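Local coordinates for protein xyloglucanase (Paenibacillus pabuli, PDB 2JEP) that hydrolyses xyloglucan, a plant cell-wall polysaccharide, as an endo-acting glycoside hydrolase of family 5, probably with retention of anomeric configuration, at residues L48-Q51 and L52-A55; N190-S193 and A194-T197; G215-N218 and A219-L222; I279-G283 and A284-N288; S335-V338 and Y339-A342. All blocks are in the same frame, centred on the assembly; numbering follows the deposited sequence. Where two conformers were deposited one is given.

Interaction 1 (L48-Q51 and L52-A55)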
loop_
_atom_site.group_PDB
_atom_site.type_symbol
_atom_site.label_atom_id
_atom_site.label_comp_id
_atom_site.label_asym_id
_atom_site.label_seq_id
_atom_site.Cartn_x
_atom_site.Cartn_y
_atom_site.Cartn_z
ATOM N N LEU A 48 5.271 6.091 -3.448
ATOM C CA LEU A 48 5.899 6.476 -4.696
ATOM C C LEU A 48 5.001 6.007 -5.848
ATOM O O LEU A 48 5.314 5.078 -6.599
ATOM C CB LEU A 48 7.314 5.869 -4.745
ATOM C CG LEU A 48 8.197 6.170 -5.965
ATOM C CD1 LEU A 48 8.533 7.659 -6.078
ATOM C CD2 LEU A 48 9.494 5.336 -5.882
ATOM N N GLY A 49 3.833 6.632 -5.940
ATOM C CA GLY A 49 2.797 6.139 -6.808
ATOM C C GLY A 49 3.018 6.492 -8.272
ATOM O O GLY A 49 3.651 7.510 -8.606
ATOM N N ASN A 50 2.391 5.699 -9.139
ATOM C CA ASN A 50 2.462 5.872 -10.577
ATOM C C ASN A 50 3.920 5.904 -11.059
ATOM O O ASN A 50 4.313 6.719 -11.911
ATOM C CB ASN A 50 1.664 7.107 -11.034
ATOM C CG ASN A 50 0.175 6.867 -11.038
ATOM O OD1 ASN A 50 -0.313 5.920 -10.410
ATOM N ND2 ASN A 50 -0.564 7.767 -11.691
ATOM N N GLN A 51 4.709 4.959 -10.536
ATOM C CA GLN A 51 6.090 4.779 -10.985
ATOM C C GLN A 51 6.328 3.326 -11.333
ATOM O O GLN A 51 5.962 2.910 -12.441
ATOM C CB GLN A 51 7.102 5.359 -9.978
ATOM C CG GLN A 51 6.884 6.877 -9.682
ATOM C CD GLN A 51 7.632 7.891 -10.545
ATOM O OE1 GLN A 51 7.780 9.044 -10.103
ATOM N NE2 GLN A 51 8.095 7.499 -11.753
ATOM N N LEU A 52 6.895 2.540 -10.408
ATOM C CA LEU A 52 7.324 1.195 -10.787
ATOM C C LEU A 52 6.186 0.187 -10.944
ATOM O O LEU A 52 6.428 -0.934 -11.399
ATOM C CB LEU A 52 8.426 0.660 -9.869
ATOM C CG LEU A 52 9.802 1.302 -10.048
ATOM C CD1 LEU A 52 9.876 2.759 -9.592
ATOM C CD2 LEU A 52 10.845 0.431 -9.319
ATOM N N GLU A 53 4.948 0.592 -10.636
ATOM C CA GLU A 53 3.776 -0.237 -10.946
ATOM C C GLU A 53 3.150 0.101 -12.298
ATOM O O GLU A 53 2.327 -0.641 -12.801
ATOM C CB GLU A 53 2.714 -0.144 -9.860
ATOM C CG GLU A 53 1.762 1.058 -9.907
ATOM C CD GLU A 53 2.298 2.372 -9.384
ATOM O OE1 GLU A 53 3.511 2.647 -9.485
ATOM O OE2 GLU A 53 1.449 3.151 -8.888
ATOM N N ALA A 54 3.560 1.230 -12.877
ATOM C CA ALA A 54 3.029 1.684 -14.156
ATOM C C ALA A 54 3.415 0.718 -15.260
ATOM O O ALA A 54 4.516 0.173 -15.231
ATOM C CB ALA A 54 3.546 3.088 -14.467
ATOM N N ALA A 55 2.425 0.418 -16.101
ATOM C CA ALA A 55 2.587 -0.539 -17.175
ATOM C C ALA A 55 1.635 -0.208 -18.286
ATOM O O ALA A 55 0.500 0.240 -18.035
ATOM C CB ALA A 55 2.326 -1.965 -16.659
HETATM O O HOH W 1 6.792 2.854 -7.524
#

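Interaction 2 (N190-S193 and A194-T197)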
loop_
_atom_site.group_PDB
_atom_site.type_symbol
_atom_site.label_atom_id
_atom_site.label_comp_id
_atom_site.label_asym_id
_atom_site.label_seq_id
_atom_site.Cartn_x
_atom_site.Cartn_y
_atom_site.Cartn_z
ATOM N N ASN A 190 -20.009 -8.792 -1.569
ATOM C CA ASN A 190 -19.438 -9.727 -0.626
ATOM C C ASN A 190 -18.525 -10.690 -1.386
ATOM O O ASN A 190 -18.859 -11.171 -2.480
ATOM C CB ASN A 190 -20.513 -10.505 0.138
ATOM C CG ASN A 190 -21.332 -9.629 1.096
ATOM O OD1 ASN A 190 -21.055 -8.451 1.284
ATOM N ND2 ASN A 190 -22.343 -10.234 1.716
ATOM N N PRO A 191 -17.365 -10.985 -0.811
ATOM C CA PRO A 191 -16.409 -11.873 -1.465
ATOM C C PRO A 191 -16.873 -13.305 -1.612
ATOM O O PRO A 191 -17.408 -13.923 -0.690
ATOM C CB PRO A 191 -15.207 -11.860 -0.535
ATOM C CG PRO A 191 -15.550 -11.026 0.579
ATOM C CD PRO A 191 -16.848 -10.426 0.439
ATOM N N ASN A 192 -16.590 -13.852 -2.779
ATOM C CA ASN A 192 -16.754 -15.275 -3.016
ATOM C C ASN A 192 -15.801 -16.048 -2.084
ATOM O O ASN A 192 -14.603 -15.791 -2.096
ATOM C CB ASN A 192 -16.436 -15.487 -4.509
ATOM C CG ASN A 192 -16.464 -16.923 -4.950
ATOM O OD1 ASN A 192 -15.834 -17.777 -4.340
ATOM N ND2 ASN A 192 -17.147 -17.190 -6.081
ATOM N N SER A 193 -16.336 -16.966 -1.281
ATOM C CA SER A 193 -15.535 -17.665 -0.299
ATOM C C SER A 193 -14.419 -18.508 -0.916
ATOM O O SER A 193 -13.316 -18.578 -0.345
ATOM C CB SER A 193 -16.399 -18.543 0.592
ATOM O OG SER A 193 -17.203 -19.409 -0.175
ATOM N N ALA A 194 -14.675 -19.129 -2.065
ATOM C CA ALA A 194 -13.627 -19.912 -2.729
ATOM C C ALA A 194 -12.494 -19.005 -3.199
ATOM O O ALA A 194 -11.327 -19.342 -3.087
ATOM C CB ALA A 194 -14.206 -20.691 -3.910
ATOM N N TYR A 195 -12.847 -17.842 -3.738
ATOM C CA TYR A 195 -11.834 -16.897 -4.154
ATOM C C TYR A 195 -11.044 -16.345 -2.973
ATOM O O TYR A 195 -9.838 -16.120 -3.079
ATOM C CB TYR A 195 -12.443 -15.756 -4.957
ATOM C CG TYR A 195 -13.083 -16.138 -6.261
ATOM C CD1 TYR A 195 -12.843 -17.363 -6.866
ATOM C CD2 TYR A 195 -13.950 -15.264 -6.897
ATOM C CE1 TYR A 195 -13.467 -17.696 -8.067
ATOM C CE2 TYR A 195 -14.582 -15.606 -8.087
ATOM C CZ TYR A 195 -14.331 -16.808 -8.675
ATOM O OH TYR A 195 -14.946 -17.146 -9.866
ATOM N N TYR A 196 -11.729 -16.142 -1.840
ATOM C CA TYR A 196 -11.041 -15.706 -0.629
ATOM C C TYR A 196 -10.021 -16.753 -0.193
ATOM O O TYR A 196 -8.907 -16.418 0.246
ATOM C CB TYR A 196 -12.027 -15.355 0.505
ATOM C CG TYR A 196 -11.656 -14.140 1.314
ATOM C CD1 TYR A 196 -10.329 -13.791 1.584
ATOM C CD2 TYR A 196 -12.648 -13.318 1.833
ATOM C CE1 TYR A 196 -10.014 -12.656 2.312
ATOM C CE2 TYR A 196 -12.336 -12.180 2.560
ATOM C CZ TYR A 196 -11.012 -11.852 2.781
ATOM O OH TYR A 196 -10.695 -10.678 3.467
ATOM N N THR A 197 -10.383 -18.033 -0.345
ATOM C CA THR A 197 -9.433 -19.109 -0.048
ATOM C C THR A 197 -8.184 -19.019 -0.927
ATOM O O THR A 197 -7.083 -19.174 -0.448
ATOM C CB THR A 197 -10.135 -20.459 -0.141
ATOM O OG1 THR A 197 -11.103 -20.482 0.900
ATOM C CG2 THR A 197 -9.154 -21.633 -0.006
#

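Interaction 3 (G215-N218 and A219-L222)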
loop_
_atom_site.group_PDB
_atom_site.type_symbol
_atom_site.label_atom_id
_atom_site.label_comp_id
_atom_site.label_asym_id
_atom_site.label_seq_id
_atom_site.Cartn_x
_atom_site.Cartn_y
_atom_site.Cartn_z
ATOM N N GLY A 215 19.335 -15.014 4.282
ATOM C CA GLY A 215 19.573 -13.778 4.958
ATOM C C GLY A 215 18.580 -13.420 6.032
ATOM O O GLY A 215 18.156 -14.244 6.846
ATOM N N ASN A 216 18.163 -12.170 5.987
ATOM C CA ASN A 216 17.241 -11.652 6.970
ATOM C C ASN A 216 15.774 -11.912 6.575
ATOM O O ASN A 216 14.871 -11.458 7.275
ATOM C CB ASN A 216 17.473 -10.149 7.132
ATOM C CG ASN A 216 16.728 -9.561 8.311
ATOM O OD1 ASN A 216 16.754 -10.112 9.411
ATOM N ND2 ASN A 216 16.023 -8.449 8.085
ATOM N N ASN A 217 15.531 -12.624 5.478
ATOM C CA ASN A 217 14.146 -12.842 5.055
ATOM C C ASN A 217 13.361 -13.728 6.005
ATOM O O ASN A 217 12.141 -13.666 6.035
ATOM C CB ASN A 217 14.110 -13.433 3.664
ATOM C CG ASN A 217 14.565 -12.442 2.617
ATOM O OD1 ASN A 217 14.461 -11.228 2.823
ATOM N ND2 ASN A 217 15.064 -12.941 1.501
ATOM N N ASN A 218 14.042 -14.552 6.795
ATOM C CA ASN A 218 13.346 -15.360 7.758
ATOM C C ASN A 218 12.883 -14.569 8.975
ATOM O O ASN A 218 12.079 -15.073 9.761
ATOM C CB ASN A 218 14.156 -16.611 8.121
ATOM C CG ASN A 218 15.373 -16.313 8.936
ATOM O OD1 ASN A 218 15.781 -15.182 9.070
ATOM N ND2 ASN A 218 15.972 -17.364 9.503
ATOM N N ALA A 219 13.343 -13.314 9.098
ATOM C CA ALA A 219 13.026 -12.499 10.268
ATOM C C ALA A 219 12.262 -11.222 9.993
ATOM O O ALA A 219 11.701 -10.642 10.908
ATOM C CB ALA A 219 14.322 -12.156 11.030
ATOM N N ARG A 220 12.250 -10.755 8.744
ATOM C CA ARG A 220 11.720 -9.425 8.467
ATOM C C ARG A 220 10.196 -9.368 8.590
ATOM O O ARG A 220 9.511 -10.386 8.590
ATOM C CB ARG A 220 12.186 -8.914 7.119
ATOM C CG ARG A 220 11.429 -9.434 5.939
ATOM C CD ARG A 220 11.824 -8.747 4.619
ATOM N NE ARG A 220 13.193 -9.079 4.238
ATOM C CZ ARG A 220 14.277 -8.356 4.485
ATOM N NH1 ARG A 220 14.217 -7.173 5.062
ATOM N NH2 ARG A 220 15.456 -8.852 4.168
ATOM N N TRP A 221 9.671 -8.151 8.672
ATOM C CA TRP A 221 8.236 -7.954 8.651
ATOM C C TRP A 221 7.669 -8.167 7.254
ATOM O O TRP A 221 8.225 -7.703 6.251
ATOM C CB TRP A 221 7.906 -6.548 9.131
ATOM C CG TRP A 221 8.190 -6.343 10.570
ATOM C CD1 TRP A 221 9.348 -5.868 11.133
ATOM C CD2 TRP A 221 7.299 -6.599 11.648
ATOM N NE1 TRP A 221 9.219 -5.834 12.497
ATOM C CE2 TRP A 221 7.974 -6.280 12.842
ATOM C CE3 TRP A 221 6.009 -7.111 11.726
ATOM C CZ2 TRP A 221 7.374 -6.418 14.103
ATOM C CZ3 TRP A 221 5.426 -7.258 12.982
ATOM C CH2 TRP A 221 6.115 -6.910 14.145
ATOM N N LEU A 222 6.525 -8.851 7.207
ATOM C CA LEU A 222 5.813 -9.141 5.973
ATOM C C LEU A 222 4.386 -8.634 6.097
ATOM O O LEU A 222 3.709 -8.915 7.085
ATOM C CB LEU A 222 5.783 -10.645 5.744
ATOM C CG LEU A 222 7.143 -11.361 5.704
ATOM C CD1 LEU A 222 6.944 -12.863 5.490
ATOM C CD2 LEU A 222 8.045 -10.774 4.658
#

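Interaction 4 (I279-G283 and A284-N288)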
loop_
_atom_site.group_PDB
_atom_site.type_symbol
_atom_site.label_atom_id
_atom_site.label_comp_id
_atom_site.label_asym_id
_atom_site.label_seq_id
_atom_site.Cartn_x
_atom_site.Cartn_y
_atom_site.Cartn_z
ATOM N N ILE A 279 -19.160 16.141 -4.964
ATOM C CA ILE A 279 -18.801 16.229 -3.550
ATOM C C ILE A 279 -17.352 16.706 -3.476
ATOM O O ILE A 279 -16.429 16.049 -3.983
ATOM C CB ILE A 279 -18.934 14.862 -2.846
ATOM C CG1 ILE A 279 -20.363 14.315 -2.952
ATOM C CG2 ILE A 279 -18.469 14.966 -1.394
ATOM C CD1 ILE A 279 -21.466 15.179 -2.297
ATOM N N THR A 280 -17.158 17.853 -2.824
ATOM C CA THR A 280 -15.867 18.508 -2.763
ATOM C C THR A 280 -15.427 18.875 -1.337
ATOM O O THR A 280 -14.370 19.478 -1.161
ATOM C CB THR A 280 -15.897 19.779 -3.627
ATOM O OG1 THR A 280 -16.985 20.586 -3.177
ATOM C CG2 THR A 280 -16.071 19.441 -5.116
ATOM N N GLN A 281 -16.228 18.496 -0.333
ATOM C CA GLN A 281 -15.950 18.845 1.048
ATOM C C GLN A 281 -16.169 17.624 1.924
ATOM O O GLN A 281 -16.871 16.699 1.541
ATOM C CB GLN A 281 -16.849 20.008 1.514
ATOM C CG GLN A 281 -16.874 21.170 0.513
ATOM C CD GLN A 281 -17.574 22.384 1.026
ATOM O OE1 GLN A 281 -18.179 22.395 2.115
ATOM N NE2 GLN A 281 -17.500 23.444 0.246
ATOM N N TRP A 282 -15.571 17.649 3.105
ATOM C CA TRP A 282 -15.609 16.543 4.047
ATOM C C TRP A 282 -15.405 17.066 5.465
ATOM O O TRP A 282 -14.601 17.960 5.688
ATOM C CB TRP A 282 -14.486 15.532 3.720
ATOM C CG TRP A 282 -14.506 14.315 4.605
ATOM C CD1 TRP A 282 -15.227 13.164 4.386
ATOM C CD2 TRP A 282 -13.845 14.143 5.861
ATOM N NE1 TRP A 282 -15.029 12.295 5.428
ATOM C CE2 TRP A 282 -14.213 12.882 6.354
ATOM C CE3 TRP A 282 -12.987 14.941 6.630
ATOM C CZ2 TRP A 282 -13.716 12.383 7.546
ATOM C CZ3 TRP A 282 -12.532 14.457 7.819
ATOM C CH2 TRP A 282 -12.903 13.191 8.269
ATOM N N GLY A 283 -16.103 16.439 6.400
ATOM C CA GLY A 283 -15.926 16.675 7.805
ATOM C C GLY A 283 -16.673 17.884 8.321
ATOM O O GLY A 283 -17.335 18.618 7.579
ATOM N N ALA A 284 -16.526 18.090 9.614
ATOM C CA ALA A 284 -17.341 19.077 10.319
ATOM C C ALA A 284 -17.148 20.490 9.819
ATOM O O ALA A 284 -18.075 21.296 9.941
ATOM C CB ALA A 284 -17.039 19.026 11.817
ATOM N N THR A 285 -15.982 20.795 9.255
ATOM C CA THR A 285 -15.718 22.157 8.804
ATOM C C THR A 285 -16.241 22.458 7.397
ATOM O O THR A 285 -16.120 23.588 6.931
ATOM C CB THR A 285 -14.242 22.540 8.898
ATOM O OG1 THR A 285 -13.489 21.814 7.916
ATOM C CG2 THR A 285 -13.689 22.299 10.321
ATOM N N SER A 286 -16.851 21.479 6.725
ATOM C CA SER A 286 -17.551 21.747 5.472
ATOM C C SER A 286 -18.498 22.927 5.645
ATOM O O SER A 286 -19.154 23.057 6.685
ATOM C CB SER A 286 -18.297 20.503 5.019
ATOM O OG SER A 286 -19.230 20.768 4.006
ATOM N N THR A 287 -18.558 23.788 4.629
ATOM C CA THR A 287 -19.365 24.993 4.679
ATOM C C THR A 287 -20.647 24.968 3.855
ATOM O O THR A 287 -21.456 25.905 3.952
ATOM C CB THR A 287 -18.556 26.235 4.201
ATOM O OG1 THR A 287 -18.176 26.026 2.832
ATOM C CG2 THR A 287 -17.339 26.465 5.072
ATOM N N ASN A 288 -20.857 23.881 3.102
ATOM C CA ASN A 288 -21.994 23.736 2.206
ATOM C C ASN A 288 -22.464 22.283 2.170
ATOM O O ASN A 288 -21.726 21.463 1.687
ATOM C CB ASN A 288 -21.694 24.279 0.804
ATOM C CG ASN A 288 -22.910 24.306 -0.085
ATOM O OD1 ASN A 288 -23.922 23.668 0.207
ATOM N ND2 ASN A 288 -22.820 25.044 -1.193
HETATM O O HOH W 2 -13.747 19.163 8.003
#

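Interaction 5 (S335-V338 and Y339-A342)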
loop_
_atom_site.group_PDB
_atom_site.type_symbol
_atom_site.label_atom_id
_atom_site.label_comp_id
_atom_site.label_asym_id
_atom_site.label_seq_id
_atom_site.Cartn_x
_atom_site.Cartn_y
_atom_site.Cartn_z
ATOM N N SER A 335 -12.508 25.956 -2.509
ATOM C CA SER A 335 -12.155 25.616 -1.126
ATOM C C SER A 335 -11.721 24.165 -0.906
ATOM O O SER A 335 -11.446 23.781 0.210
ATOM C CB SER A 335 -13.288 25.946 -0.181
ATOM O OG SER A 335 -14.411 25.081 -0.301
ATOM N N ASN A 336 -11.626 23.370 -1.968
ATOM C CA ASN A 336 -11.412 21.940 -1.792
ATOM C C ASN A 336 -10.190 21.582 -0.982
ATOM O O ASN A 336 -10.213 20.600 -0.239
ATOM C CB ASN A 336 -11.407 21.254 -3.153
ATOM C CG ASN A 336 -11.037 19.780 -3.092
ATOM O OD1 ASN A 336 -9.965 19.395 -3.588
ATOM N ND2 ASN A 336 -11.925 18.939 -2.542
ATOM N N ASN A 337 -9.095 22.329 -1.113
ATOM C CA ASN A 337 -7.887 21.936 -0.386
ATOM C C ASN A 337 -8.042 22.043 1.130
ATOM O O ASN A 337 -7.349 21.342 1.863
ATOM C CB ASN A 337 -6.656 22.696 -0.873
ATOM C CG ASN A 337 -6.046 22.098 -2.116
ATOM O OD1 ASN A 337 -6.126 20.899 -2.331
ATOM N ND2 ASN A 337 -5.461 22.936 -2.964
ATOM N N VAL A 338 -8.951 22.890 1.607
ATOM C CA VAL A 338 -9.244 22.903 3.030
ATOM C C VAL A 338 -9.665 21.514 3.477
ATOM O O VAL A 338 -9.238 21.025 4.531
ATOM C CB VAL A 338 -10.399 23.920 3.357
ATOM C CG1 VAL A 338 -10.823 23.849 4.813
ATOM C CG2 VAL A 338 -9.966 25.364 2.973
ATOM N N TYR A 339 -10.494 20.869 2.668
ATOM C CA TYR A 339 -11.028 19.548 3.013
ATOM C C TYR A 339 -10.079 18.403 2.746
ATOM O O TYR A 339 -10.092 17.417 3.471
ATOM C CB TYR A 339 -12.442 19.336 2.395
ATOM C CG TYR A 339 -13.265 20.547 2.750
ATOM C CD1 TYR A 339 -13.562 20.810 4.083
ATOM C CD2 TYR A 339 -13.517 21.537 1.814
ATOM C CE1 TYR A 339 -14.151 21.976 4.466
ATOM C CE2 TYR A 339 -14.134 22.721 2.190
ATOM C CZ TYR A 339 -14.420 22.940 3.522
ATOM O OH TYR A 339 -14.986 24.128 3.956
ATOM N N ARG A 340 -9.251 18.533 1.708
ATOM C CA ARG A 340 -8.208 17.540 1.516
ATOM C C ARG A 340 -7.258 17.515 2.699
ATOM O O ARG A 340 -6.838 16.462 3.158
ATOM C CB ARG A 340 -7.471 17.777 0.194
ATOM C CG ARG A 340 -8.412 17.682 -1.017
ATOM C CD ARG A 340 -7.711 17.196 -2.273
ATOM N NE ARG A 340 -6.648 18.104 -2.652
ATOM C CZ ARG A 340 -5.552 17.772 -3.353
ATOM N NH1 ARG A 340 -5.288 16.520 -3.742
ATOM N NH2 ARG A 340 -4.699 18.717 -3.656
ATOM N N ALA A 341 -6.914 18.693 3.204
ATOM C CA ALA A 341 -6.113 18.784 4.401
ATOM C C ALA A 341 -6.855 18.193 5.591
ATOM O O ALA A 341 -6.285 17.402 6.342
ATOM C CB ALA A 341 -5.704 20.236 4.666
ATOM N N ALA A 342 -8.113 18.599 5.805
ATOM C CA ALA A 342 -8.875 18.095 6.965
ATOM C C ALA A 342 -8.983 16.581 6.937
ATOM O O ALA A 342 -8.847 15.921 7.975
ATOM C CB ALA A 342 -10.257 18.749 7.029
HETATM O O HOH W 3 -15.592 25.965 2.046
#

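Interaction 1 (L48-Q51 and L52-A55)
Glu-53 folds its carboxylate back onto the backbone of Asn-50 and Gln-51, inside the loop that leaves the first strand of the TIM barrel, 45-48. Its CB starts from a type I beta turn running from Gln-51 to Ala-54. CG sits wedged between the backbone N and carbonyl carbon (chi1 82°), and a second bend, at chi2, swings the acid back over the chain. CD comes within 3.7 Å of CA of Asn-50. At the tip the two oxygens divide the work: OE2 takes the amide N of Asn-50 at 2.7 Å on its syn side, while OE1 takes N of Gln-51 at 2.8 Å from above the carboxylate plane. One acid thus takes two successive main-chain N-H groups, and the two bonds fix the carboxylate's rotation. Trp-361 of the last barrel strand also touches Glu-53. Gln-51 turns its own amide elsewhere, OE1 to Arg-376 and NE2 to Pro-68 O, while its CB meets CD1 of Leu-52. The turn itself is closed by N of Ala-54 on O of Gln-51, 3.0 Å. A water bridges the loop's start to the turn, donating to O of Leu-48 and accepting from N of Leu-52 at 2.9 Å.

Interaction 2 (N190-S193 and A194-T197)
The N-terminus of helix 193-211 is capped here by Asn-192, the residue just before its first turn. OD1 of Asn-192 turns in under the end of the helix and accepts from N of Tyr-195 at 3.0 Å. That bond is fairly straight at the hydrogen (162°), with the donor well above the plane of the amide carbonyl. A weak, strongly bent second bond comes from N of Ala-194. The side chain can do this because CG stands opposite the backbone N (chi1 176°), which directs the amide forward along the chain.

The same amide is also a lid on an aromatic ring. It lies nearly parallel to the Tyr-195 ring, the planes 14° apart, with CG of Asn-192 over one face and offset toward the rim. CB of Asn-192 approaches CD2 of Tyr-195 to 3.5 Å, while ND2 reaches along toward CE2. Tyr-196 points to another flank, its CD2 against CB of Pro-191 at 3.8 Å, the two side chains running the same way. Its hydroxyl bonds to Tyr-233 O and Trp-227 N, tying the helix start to helix 231-235 and its preceding loop.

Next along, O of Asn-192 receives N of Tyr-196 in the first regular backbone bond. O of Ser-193 is gripped twice by Thr-197, by N at 3.0 Å and by OG1 at 3.2 Å, from opposite faces of the carbonyl plane. Satisfying the first amides with an asparagine oxygen, then handing over to main-chain carbonyls, is the classic helix N-cap.

Interaction 3 (G215-N218 and A219-L222)
The backbone folds into a tight turn in which O of Asn-216 receives N of Ala-219 at 3.0 Å from well above its carbonyl plane, with a weak, bent second bond from N of Arg-220. Beneath this turn the long side chain of Arg-220 curls back to Asn-217. Its CG occupies the position between backbone N and carbonyl carbon (chi1 80°), and a further bend at chi3 lays the guanidinium alongside the asparagine. NE and NH2 of Arg-220 then grip one atom side-on: OD1 of Asn-217 lies 2.9 Å from NE and 2.9 Å from NH2. The oxygen is only 5° out of the guanidinium plane. NE also lies in the plane of the amide carbonyl, whereas NH2 is tilted from it, since the amide and guanidinium planes stand 65° apart.

All this happens in the loop between helix 193-211 and strand 222-225, on the way into the fifth strand of the TIM barrel. NH2 of Arg-220 also bonds Tyr-171 O, and NH1 bonds Leu-175 O, so the bend is fastened to the region around the preceding barrel strand. ND2 of Asn-217 binds Thr-213 OG1 and Ala-165 O, which fixes the amide's rotation and leaves its oxygen turned to the arginine.

Asn-216 comes over a face of the guanidinium, ND2 at 3.7 Å from NH1, its amide almost perpendicular to that group. These two nitrogens are not bonded to each other; ND2 of Asn-216 goes instead to Asp-173 OD1 and Tyr-171 O. The other end of the amide, OD1 of Asn-216, rests 3.6 Å from CB of Ala-219.

Interaction 4 (I279-G283 and A284-N288)
OE1 of Gln-281 is the tight end of this contact: three donors from the returning chain converge on it. OG of Ser-286 donates at 2.7 Å in the carbonyl plane, on a lone pair. N of Thr-287 follows at 2.9 Å and N of Asn-288 at 3.2 Å, each tilted 25° from that plane. The glutamine reaches them because its chain is extended beyond CG (chi2 -172°), carrying the amide across to the far limb. OG of Ser-286 also packs against CB of Gln-281, and NE2 of Gln-281 is held by Asp-333 OD2, so the amide is fixed at both ends.

The other end is looser. A type I beta turn from Gly-283 to Ser-286 reverses the chain, closed by N of Ser-286 on O of Gly-283 at 3.0 Å, with Ala-284 and Thr-285 exposed at its corner. A water bridges the turn here, donating to O of Trp-282 and accepting from N of Thr-285 at 3.0 Å. The indole of Trp-282 packs edge-to-face with Tyr-343 and meets Phe-271, its NE1 bonded to Gly-296 O.

One neutral amide oxygen thus serves two backbone N-H groups and a hydroxyl, so a side chain supplies the acceptor that lines up residues 286-288, alongside the turn's own backbone bond.

Interaction 5 (S335-V338 and Y339-A342)
OD1 of Asn-337 is held by two nitrogens of Arg-340 one turn further along helix 336-353: NE at 2.9 Å and NH2 at 2.9 Å. The arginine comes side-on, with the oxygen 1° from the guanidinium plane. NE lies almost on the line of the amide C=O, at 172°, while NH2 stands tilted from the amide plane. A bend at chi3 (-61°) turns the guanidinium to run beside the asparagine. NH1 of Arg-340 continues to Ser-326 O. OD1 of Asn-336 also sits 3.4 Å from CD of Arg-340, while bonding Lys-329 N.

Tyr-339 leaves a different side of the helix. CG1 of Val-338 lies over one face of its ring, a CH-pi contact with the carbon 4.0 Å from the centroid. OG of Ser-335 meets the ring's edge in plane, at 3.4 Å from CE2. A water there donates to OG of Ser-335 and is hydrogen-bonded to OH of Tyr-339 at 2.7 Å, and OH of Tyr-339 also bonds Thr-285 O, so the phenol end has two partners; OG of Ser-335 also bonds Asp-333.

Under the side chains the backbone settles into regular spacing: N of Arg-340 bonds O of Asn-336 at 3.0 Å, followed by Ala-341 to Asn-337 and Ala-342 to Val-338. This is the opening turn of an alpha helix in the beta-alpha-beta unit between strands 319-324 and 357-362 of the TIM barrel.

How the interactions relate
All five contacts are local, but they sit at different depths of one TIM barrel. Interaction 1 is the buried one, just beyond the first strand, where a carboxylate satisfies main-chain amides; a calcium ion lies about 7 Å from its Asn-50 side chain. Interaction 2 is at the surface and caps a helix with a neutral amide. Interactions 3, 4 and 5 are partly buried. Interactions 3 and 5 share a chemistry, arginine NE and NH2 on one asparagine oxygen three residues back, yet their centres are about 40 Å apart. Interaction 4, in a loop far from the chain's centre, gathers three donors on one glutamine oxygen; it touches interaction 5, whose Asn-336 and Tyr-339 probably hydrogen-bond Thr-280 O and Thr-285 O.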